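Local coordinates for peptide ABC transporter, peptide-binding protein (Thermus thermophilus, PDB 2D5W) that binds oligopeptides, here captured with a pentapeptide, and probably delivers them to an ABC transporter for uptake across the membrane, at residues Pro98-Thr101 with Glu102-Ala105. Sequence-based numbering, arbitrary orientation.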
loop_
_atom_site.group_PDB
_atom_site.type_symbol
_atom_site.label_atom_id
_atom_site.label_comp_id
_atom_site.label_asym_id
_atom_site.label_seq_id
_atom_site.Cartn_x
_atom_site.Cartn_y
_atom_site.Cartn_z
ATOM N N PRO A 98 -1.674 -29.114 7.756
ATOM C CA PRO A 98 -1.188 -28.242 8.826
ATOM C C PRO A 98 -0.307 -27.099 8.335
ATOM O O PRO A 98 0.377 -27.219 7.322
ATOM C CB PRO A 98 -0.409 -29.205 9.718
ATOM C CG PRO A 98 0.181 -30.151 8.716
ATOM C CD PRO A 98 -1.000 -30.425 7.802
ATOM N N ILE A 99 -0.351 -25.983 9.056
ATOM C CA ILE A 99 0.514 -24.857 8.740
ATOM C C ILE A 99 1.732 -25.129 9.624
ATOM O O ILE A 99 1.608 -25.251 10.845
ATOM C CB ILE A 99 -0.143 -23.511 9.101
ATOM C CG1 ILE A 99 -1.298 -23.233 8.129
ATOM C CG2 ILE A 99 0.896 -22.396 9.051
ATOM C CD1 ILE A 99 -2.129 -22.009 8.460
ATOM N N THR A 100 2.902 -25.247 9.005
ATOM C CA THR A 100 4.119 -25.578 9.743
ATOM C C THR A 100 5.283 -24.677 9.376
ATOM O O THR A 100 5.168 -23.808 8.510
ATOM C CB THR A 100 4.568 -27.021 9.440
ATOM O OG1 THR A 100 5.119 -27.066 8.117
ATOM C CG2 THR A 100 3.391 -27.987 9.524
ATOM N N THR A 101 6.420 -24.910 10.023
ATOM C CA THR A 101 7.601 -24.119 9.745
ATOM C C THR A 101 8.148 -24.404 8.347
ATOM O O THR A 101 9.022 -23.689 7.871
ATOM C CB THR A 101 8.692 -24.340 10.817
ATOM O OG1 THR A 101 8.914 -25.742 11.000
ATOM C CG2 THR A 101 8.261 -23.725 12.145
ATOM N N GLU A 102 7.648 -25.445 7.680
ATOM C CA GLU A 102 8.101 -25.702 6.316
ATOM C C GLU A 102 7.517 -24.601 5.427
ATOM O O GLU A 102 8.125 -24.204 4.433
ATOM C CB GLU A 102 7.653 -27.083 5.830
ATOM C CG GLU A 102 8.243 -28.213 6.654
ATOM C CD GLU A 102 8.137 -29.566 5.984
ATOM O OE1 GLU A 102 8.154 -30.578 6.713
ATOM O OE2 GLU A 102 8.054 -29.625 4.741
ATOM N N ASP A 103 6.343 -24.100 5.806
ATOM C CA ASP A 103 5.689 -23.020 5.074
ATOM C C ASP A 103 6.472 -21.722 5.295
ATOM O O ASP A 103 6.496 -20.844 4.429
ATOM C CB ASP A 103 4.246 -22.866 5.558
ATOM C CG ASP A 103 3.388 -24.072 5.216
ATOM O OD1 ASP A 103 2.561 -24.481 6.061
ATOM O OD2 ASP A 103 3.541 -24.598 4.094
ATOM N N VAL A 104 7.103 -21.605 6.461
ATOM C CA VAL A 104 7.908 -20.432 6.787
ATOM C C VAL A 104 9.227 -20.495 6.009
ATOM O O VAL A 104 9.657 -19.510 5.406
ATOM C CB VAL A 104 8.214 -20.364 8.306
ATOM C CG1 VAL A 104 9.129 -19.181 8.601
ATOM C CG2 VAL A 104 6.919 -20.238 9.094
ATOM N N ALA A 105 9.874 -21.657 6.023
ATOM C CA ALA A 105 11.132 -21.820 5.304
ATOM C C ALA A 105 10.924 -21.543 3.818
ATOM O O ALA A 105 11.766 -20.928 3.166
ATOM C CB ALA A 105 11.671 -23.230 5.506
#
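Thr100 and Asp103 clasp each other where an extended loop, Pro98 to Thr100, passes into the first turn of a helix. Thr100 keeps extended backbone angles (phi -133°, psi 179°), and the helix follows it. Asp103 N donates to Thr100 O at 3.0 Å. The regular helical pattern then starts with Ala105 N on Thr101 O at 2.9 Å, while Val104 N makes a weaker bond to the same oxygen.

The side chains complete a capping box with Thr100 as N-cap. Its OG1 sits between its own backbone N and carbonyl carbon (chi1 73°), which swings the hydroxyl forward to accept from Glu102 N at 3.0 Å, an amide with no preceding turn to serve it. Threonine suits this place because its oxygen is only one atom beyond CB. In return Asp103, its CG lying beside its own backbone N, reaches back so that OD1 accepts from Thr100 N at 3.1 Å; the N-H of Thr100 comes to OD1 from above the carboxylate plane. The same OD1 takes Trp93 NE1, and OD2 accepts from Lys159 N, so three N-H groups fix the buried carboxylate; its negative charge at a helix N-terminus should also be stabilised by the helix dipole. Glu102, likewise acidic in the first turn, runs alongside Thr100, its CB 3.4 Å from Thr100 OG1.

Thr101 packs on Ile131 and Phe137 and bonds through OG1 to Asp133 O, while Val104 packs on Val129 and Phe137. The cap thus seats the start of helix 101-112 against strands 127-131 and 136-141 of the four-stranded antiparallel sheet, and Lys159, at the start of helix 159-173, meets both Asp103 and Glu102, the latter through a salt bridge to OE2 at the end of its extended chain.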